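Local coordinates for protein SidF, inhibitor of growth family, member 3 (Legionella pneumophila subsp. pneumophila, PDB 4FYE) that acts as a phosphoinositide phosphatase and probably removes the 3-phosphate of phosphatidylinositol 3,4,5-trisphosphate, at residues 14-19 with 182-187; 41-44 with 50-53. The protein carries 1 engineered substitution. One frame throughout, in Å; residues are numbered along the deposited sequence.

Contact 1: residues 14-19 with 182-187; sequences THLLSD and RDTLIH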
ATOM      1  N   THR A  14       4.661   9.058  17.817  1.00 48.84           N
ATOM      2  CA  THR A  14       4.351   9.904  18.931  1.00 50.86           C
ATOM      3  C   THR A  14       4.959  11.281  18.747  1.00 56.06           C
ATOM      4  O   THR A  14       4.289  12.286  18.959  1.00 62.03           O
ATOM      5  CB  THR A  14       4.918   9.319  20.215  1.00 53.03           C
ATOM      6  OG1 THR A  14       4.253   8.070  20.484  1.00 52.16           O
ATOM      7  CG2 THR A  14       4.702  10.292  21.353  1.00 51.36           C
ATOM      8  N   HIS A  15       6.224  11.362  18.363  1.00 57.03           N
ATOM      9  CA  HIS A  15       6.782  12.691  18.084  1.00 58.80           C
ATOM     10  C   HIS A  15       6.024  13.413  16.995  1.00 56.94           C
ATOM     11  O   HIS A  15       5.820  14.592  17.064  1.00 55.97           O
ATOM     12  CB  HIS A  15       8.251  12.586  17.756  1.00 61.51           C
ATOM     13  CG  HIS A  15       9.107  12.420  18.964  1.00 74.70           C
ATOM     14  ND1 HIS A  15       9.736  13.465  19.557  1.00 80.03           N
ATOM     15  CD2 HIS A  15       9.376  11.298  19.738  1.00 74.48           C
ATOM     16  CE1 HIS A  15      10.404  13.021  20.635  1.00 84.64           C
ATOM     17  NE2 HIS A  15      10.177  11.692  20.749  1.00 83.85           N
ATOM     18  N   LEU A  16       5.561  12.664  15.996  1.00 55.00           N
ATOM     19  CA  LEU A  16       4.909  13.225  14.833  1.00 50.76           C
ATOM     20  C   LEU A  16       3.609  13.891  15.186  1.00 51.24           C
ATOM     21  O   LEU A  16       3.191  14.779  14.494  1.00 52.82           O
ATOM     22  CB  LEU A  16       4.645  12.135  13.787  1.00 42.70           C
ATOM     23  CG  LEU A  16       5.853  11.852  12.917  1.00 42.26           C
ATOM     24  CD1 LEU A  16       5.715  10.571  12.032  1.00 41.13           C
ATOM     25  CD2 LEU A  16       6.123  13.087  12.089  1.00 40.42           C
ATOM     26  N   LEU A  17       2.960  13.436  16.240  1.00 53.05           N
ATOM     27  CA  LEU A  17       1.666  13.949  16.611  1.00 52.68           C
ATOM     28  C   LEU A  17       1.763  15.064  17.629  1.00 57.06           C
ATOM     29  O   LEU A  17       0.762  15.529  18.113  1.00 64.76           O
ATOM     30  CB  LEU A  17       0.793  12.813  17.151  1.00 53.38           C
ATOM     31  CG  LEU A  17       0.467  11.887  15.981  1.00 55.84           C
ATOM     32  CD1 LEU A  17      -0.083  10.557  16.469  1.00 53.08           C
ATOM     33  CD2 LEU A  17      -0.462  12.586  15.022  1.00 46.17           C
ATOM     34  N   SER A  18       2.964  15.499  17.966  1.00 60.96           N
ATOM     35  CA  SER A  18       3.120  16.490  19.039  1.00 64.95           C
ATOM     36  C   SER A  18       3.252  17.901  18.435  1.00 69.51           C
ATOM     37  O   SER A  18       2.876  18.123  17.264  1.00 63.17           O
ATOM     38  CB  SER A  18       4.342  16.152  19.920  1.00 64.48           C
ATOM     39  OG  SER A  18       5.541  16.254  19.159  1.00 61.41           O
ATOM     40  N   ASP A  19       3.794  18.838  19.221  1.00 68.75           N
ATOM     41  CA  ASP A  19       3.845  20.214  18.792  1.00 74.98           C
ATOM     42  C   ASP A  19       4.980  20.428  17.836  1.00 74.15           C
ATOM     43  O   ASP A  19       6.127  20.403  18.253  1.00 81.25           O
ATOM     44  CB  ASP A  19       3.950  21.173  19.982  1.00 83.88           C
ATOM     45  CG  ASP A  19       2.716  22.070  20.104  1.00 94.18           C
ATOM     46  OD1 ASP A  19       1.635  21.658  19.627  1.00 96.10           O
ATOM     47  OD2 ASP A  19       2.812  23.188  20.659  1.00103.18           O
ATOM     48  N   ARG A 182      10.009  13.289  -0.076  1.00 65.19           N
ATOM     49  CA  ARG A 182       8.597  13.050   0.226  1.00 58.34           C
ATOM     50  C   ARG A 182       8.257  13.397   1.686  1.00 51.20           C
ATOM     51  O   ARG A 182       8.963  13.039   2.635  1.00 47.51           O
ATOM     52  CB  ARG A 182       8.172  11.615  -0.105  1.00 68.30           C
ATOM     53  CG  ARG A 182       8.569  11.089  -1.482  1.00 71.58           C
ATOM     54  CD  ARG A 182       9.706  10.079  -1.379  1.00 76.91           C
ATOM     55  NE  ARG A 182       9.277   8.674  -1.189  1.00 93.90           N
ATOM     56  CZ  ARG A 182       8.019   8.193  -1.192  1.00 76.69           C
ATOM     57  NH1 ARG A 182       6.958   8.981  -1.367  1.00 78.09           N
ATOM     58  NH2 ARG A 182       7.823   6.902  -0.991  1.00 66.51           N
ATOM     59  N   ASP A 183       7.150  14.097   1.837  1.00 44.72           N
ATOM     60  CA  ASP A 183       6.676  14.538   3.099  1.00 46.90           C
ATOM     61  C   ASP A 183       5.903  13.404   3.821  1.00 45.62           C
ATOM     62  O   ASP A 183       5.271  12.528   3.208  1.00 45.45           O
ATOM     63  CB  ASP A 183       5.744  15.726   2.845  1.00 45.11           C
ATOM     64  CG  ASP A 183       6.452  16.943   2.301  1.00 52.35           C
ATOM     65  OD1 ASP A 183       7.697  17.077   2.445  1.00 60.04           O
ATOM     66  OD2 ASP A 183       5.737  17.809   1.719  1.00 69.75           O
ATOM     67  N   THR A 184       5.911  13.438   5.125  1.00 39.34           N
ATOM     68  CA  THR A 184       5.026  12.569   5.855  1.00 43.11           C
ATOM     69  C   THR A 184       3.612  13.162   5.833  1.00 43.08           C
ATOM     70  O   THR A 184       3.453  14.366   5.961  1.00 43.94           O
ATOM     71  CB  THR A 184       5.517  12.451   7.303  1.00 41.36           C
ATOM     72  OG1 THR A 184       6.677  11.618   7.325  1.00 43.88           O
ATOM     73  CG2 THR A 184       4.510  11.760   8.075  1.00 38.77           C
ATOM     74  N   LEU A 185       2.594  12.333   5.690  1.00 40.00           N
ATOM     75  CA  LEU A 185       1.289  12.891   5.634  1.00 39.88           C
ATOM     76  C   LEU A 185       0.397  12.372   6.743  1.00 44.98           C
ATOM     77  O   LEU A 185       0.294  11.138   6.959  1.00 42.64           O
ATOM     78  CB  LEU A 185       0.655  12.553   4.302  1.00 38.92           C
ATOM     79  CG  LEU A 185       1.578  12.673   3.110  1.00 40.25           C
ATOM     80  CD1 LEU A 185       0.819  11.937   2.012  1.00 36.99           C
ATOM     81  CD2 LEU A 185       1.822  14.156   2.740  1.00 36.61           C
ATOM     82  N   ILE A 186      -0.286  13.317   7.414  1.00 42.40           N
ATOM     83  CA  ILE A 186      -1.094  13.016   8.587  1.00 39.38           C
ATOM     84  C   ILE A 186      -2.515  13.575   8.521  1.00 37.72           C
ATOM     85  O   ILE A 186      -2.738  14.748   8.211  1.00 36.84           O
ATOM     86  CB  ILE A 186      -0.419  13.539   9.868  1.00 43.28           C
ATOM     87  CG1 ILE A 186       0.988  12.993   9.972  1.00 42.87           C
ATOM     88  CG2 ILE A 186      -1.145  13.018  11.124  1.00 41.07           C
ATOM     89  CD1 ILE A 186       1.648  13.350  11.295  1.00 45.76           C
ATOM     90  N   HIS A 187      -3.486  12.731   8.814  1.00 38.39           N
ATOM     91  CA  HIS A 187      -4.840  13.201   9.075  1.00 38.20           C
ATOM     92  C   HIS A 187      -5.290  12.848  10.451  1.00 43.21           C
ATOM     93  O   HIS A 187      -5.380  11.633  10.777  1.00 41.67           O
ATOM     94  CB  HIS A 187      -5.780  12.570   8.107  1.00 36.64           C
ATOM     95  CG  HIS A 187      -7.197  13.059   8.218  1.00 38.44           C
ATOM     96  ND1 HIS A 187      -8.215  12.370   7.733  1.00 37.98           N
ATOM     97  CD2 HIS A 187      -7.740  14.155   8.860  1.00 39.89           C
ATOM     98  CE1 HIS A 187      -9.355  13.015   7.942  1.00 37.23           C
ATOM     99  NE2 HIS A 187      -9.065  14.097   8.680  1.00 44.21           N
TER
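The last turn of the helix ending at Leu16, and the loop that leaves it, pass over one face of the strand carrying Ile186, where the backbones stay well apart: the CA atoms of Leu17 and Ile186 are 8.5 Å from each other. Side chains bridge the gap. Ile186 reaches across with two branches. Its CD1 lies 4.1 Å from CB of Leu16 and 3.8 Å from the carbonyl O of Leu16, while CG2 meets CD2 of Leu17 at 4.0 Å, the two side chains running at a slant to one another. With CG1 anti to the carbonyl carbon (chi1 -55°) and the chain extended to CD1, the branches are spread, and each serves a different leucine. A beta-branched residue suits this place, since it is compatible with the strand and broad enough to meet both. Thr184, two residues earlier on the same face, offers its methyl rather than its hydroxyl: CG2 lies 4.3 Å from CD1 of Leu16. The strand lies inside a mixed sheet, between 50-55 and 199-206, and the sheet is covered on both faces here: Leu185 and His187 point the other way and touch helix 701-712. At the helix end His15 O accepts two bonds, from Ser18 N and from Ser18 OG, the latter 2.7 Å long with the donor tilted 21° from the carbonyl plane. A small hydroxyl residue thereby folds back on the turn where the chain leaves the helix. Just before it, Leu17 O accepts a hydrogen bond from NH1 of Arg188, the residue after His187 in the strand.

Contact 2: residues 41-44 with 50-53; sequences FKDP and QVVV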
ATOM      1  N   PHE A  41       4.887  21.538   8.323  1.00 50.66           N
ATOM      2  CA  PHE A  41       5.650  21.575   9.556  1.00 53.73           C
ATOM      3  C   PHE A  41       7.009  20.873   9.380  1.00 57.91           C
ATOM      4  O   PHE A  41       7.229  20.113   8.412  1.00 57.84           O
ATOM      5  CB  PHE A  41       4.891  20.796  10.620  1.00 49.46           C
ATOM      6  CG  PHE A  41       3.577  21.410  11.049  1.00 50.37           C
ATOM      7  CD1 PHE A  41       3.551  22.519  11.898  1.00 49.01           C
ATOM      8  CD2 PHE A  41       2.352  20.810  10.677  1.00 47.17           C
ATOM      9  CE1 PHE A  41       2.343  23.060  12.331  1.00 48.76           C
ATOM     10  CE2 PHE A  41       1.148  21.355  11.089  1.00 50.14           C
ATOM     11  CZ  PHE A  41       1.136  22.489  11.931  1.00 48.72           C
ATOM     12  N   LYS A  42       7.928  21.063  10.327  1.00 63.95           N
ATOM     13  CA  LYS A  42       9.264  20.434  10.178  1.00 63.17           C
ATOM     14  C   LYS A  42       9.182  19.053  10.769  1.00 58.67           C
ATOM     15  O   LYS A  42       8.438  18.852  11.728  1.00 55.99           O
ATOM     16  CB  LYS A  42      10.343  21.242  10.879  1.00 68.27           C
ATOM     17  CG  LYS A  42      10.771  22.532  10.171  1.00 72.83           C
ATOM     18  CD  LYS A  42      12.073  23.020  10.828  1.00 77.71           C
ATOM     19  CE  LYS A  42      12.393  24.502  10.639  1.00 85.12           C
ATOM     20  NZ  LYS A  42      13.507  24.943  11.564  1.00 86.26           N
ATOM     21  N   ASP A  43       9.904  18.088  10.198  1.00 55.74           N
ATOM     22  CA  ASP A  43       9.932  16.750  10.799  1.00 53.94           C
ATOM     23  C   ASP A  43      10.579  16.823  12.182  1.00 57.61           C
ATOM     24  O   ASP A  43      11.609  17.482  12.355  1.00 60.48           O
ATOM     25  CB  ASP A  43      10.655  15.767   9.901  1.00 57.71           C
ATOM     26  CG  ASP A  43      10.497  14.331  10.365  1.00 63.26           C
ATOM     27  OD1 ASP A  43      11.275  13.926  11.272  1.00 68.59           O
ATOM     28  OD2 ASP A  43       9.582  13.629   9.853  1.00 53.35           O
ATOM     29  N   PRO A  44       9.955  16.199  13.188  1.00 57.43           N
ATOM     30  CA  PRO A  44      10.492  16.325  14.549  1.00 57.61           C
ATOM     31  C   PRO A  44      11.816  15.606  14.714  1.00 63.94           C
ATOM     32  O   PRO A  44      12.459  15.722  15.767  1.00 76.74           O
ATOM     33  CB  PRO A  44       9.452  15.615  15.423  1.00 56.86           C
ATOM     34  CG  PRO A  44       8.742  14.668  14.497  1.00 57.63           C
ATOM     35  CD  PRO A  44       8.791  15.289  13.121  1.00 52.57           C
ATOM     36  N   GLN A  50       9.705  17.189   5.882  1.00 57.91           N
ATOM     37  CA  GLN A  50       8.512  17.924   6.247  1.00 55.47           C
ATOM     38  C   GLN A  50       7.330  17.028   6.486  1.00 52.18           C
ATOM     39  O   GLN A  50       7.310  15.881   6.030  1.00 48.20           O
ATOM     40  CB  GLN A  50       8.190  18.972   5.184  1.00 56.42           C
ATOM     41  CG  GLN A  50       9.028  20.235   5.404  1.00 62.63           C
ATOM     42  CD  GLN A  50       9.007  21.182   4.214  1.00 62.76           C
ATOM     43  OE1 GLN A  50       8.070  21.183   3.409  1.00 67.15           O
ATOM     44  NE2 GLN A  50      10.048  22.011   4.103  1.00 63.35           N
ATOM     45  N   VAL A  51       6.313  17.608   7.116  1.00 49.21           N
ATOM     46  CA  VAL A  51       5.136  16.900   7.484  1.00 48.00           C
ATOM     47  C   VAL A  51       3.925  17.722   7.136  1.00 51.40           C
ATOM     48  O   VAL A  51       3.876  18.897   7.481  1.00 50.77           O
ATOM     49  CB  VAL A  51       5.160  16.735   8.982  1.00 47.19           C
ATOM     50  CG1 VAL A  51       3.984  15.924   9.439  1.00 43.79           C
ATOM     51  CG2 VAL A  51       6.457  16.071   9.356  1.00 48.60           C
ATOM     52  N   VAL A  52       2.931  17.125   6.481  1.00 44.90           N
ATOM     53  CA  VAL A  52       1.724  17.870   6.241  1.00 40.83           C
ATOM     54  C   VAL A  52       0.596  17.294   7.102  1.00 43.97           C
ATOM     55  O   VAL A  52       0.354  16.067   7.074  1.00 43.83           O
ATOM     56  CB  VAL A  52       1.280  17.722   4.799  1.00 43.96           C
ATOM     57  CG1 VAL A  52       0.075  18.624   4.574  1.00 42.51           C
ATOM     58  CG2 VAL A  52       2.414  18.010   3.808  1.00 45.23           C
ATOM     59  N   VAL A  53      -0.138  18.145   7.813  1.00 43.94           N
ATOM     60  CA  VAL A  53      -1.128  17.678   8.798  1.00 43.20           C
ATOM     61  C   VAL A  53      -2.504  18.329   8.497  1.00 45.50           C
ATOM     62  O   VAL A  53      -2.585  19.515   8.224  1.00 45.53           O
ATOM     63  CB  VAL A  53      -0.680  18.002  10.251  1.00 45.95           C
ATOM     64  CG1 VAL A  53      -1.701  17.537  11.294  1.00 45.54           C
ATOM     65  CG2 VAL A  53       0.667  17.352  10.603  1.00 44.52           C
TER
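Phe41 and Val51 face each other as an antiparallel hydrogen-bonded pair, their side chains rising on the same side of the sheet with Phe41 CB 4.4 Å from Val51 CB. The ring of Phe41 leans past Val51 along the neighbouring strand: with CG anti to the carbonyl carbon (chi1 -67°), CD2 comes to 3.8 Å from CG2 of Val53 and CE2 to 3.9 Å from its CB. These two side chains cross at about a right angle, and the ring approaches the valine obliquely. Val51 O lies near the ring plane, at the edge, 4.0 Å from CD2 of Phe41. Lys42 still pairs with Gln50, non-hydrogen-bonded; after it the chain leaves the strand. CG2 of Val51 lies 3.8 Å from CA of Asp43, and the two side chains cross at about a right angle. Phe41 N donates to Val51 O and Val51 N to Phe41 O, both 3.0 Å long. Together these bonds register strands 39-42 and 50-55 as a beta hairpin. Asp43 suits the start of the connection because OD1 accepts from Met45 N and Leu46 N, the first of these making an Asx turn, while OD2 pairs with Tyr12 OH. Gln50 lays CG 3.5 Å from Phe41 O but sends its amide to Asn27 O and His29 N. Lys42, on an exposed position, forms a salt bridge with Glu21. Between the segments, then, backbone bonds set the pairing and apolar groups fill its face, whereas the polar ends are engaged by surrounding residues, Tyr12 of helix 9-16 among them.

In the fold
Strand 50-55 lies between the partners of the two contacts: it pairs antiparallel with strand 39-42 in contact 2 and parallel with strand 184-189, whose Thr184 and Ile186 share backbone hydrogen bonds with Val52. Contact 1 is wholly buried and works across layers, helix against sheet, by van der Waals packing, mostly of aliphatic groups; contact 2 is partly buried, lies at the outermost strand, and works within the layer through main-chain bonds as well as side chains. They merge where Leu16 packs on Pro44, CD2 to CD 3.6 Å, and also touches Val51. The helix end thus covers both the inner strand and the hairpin.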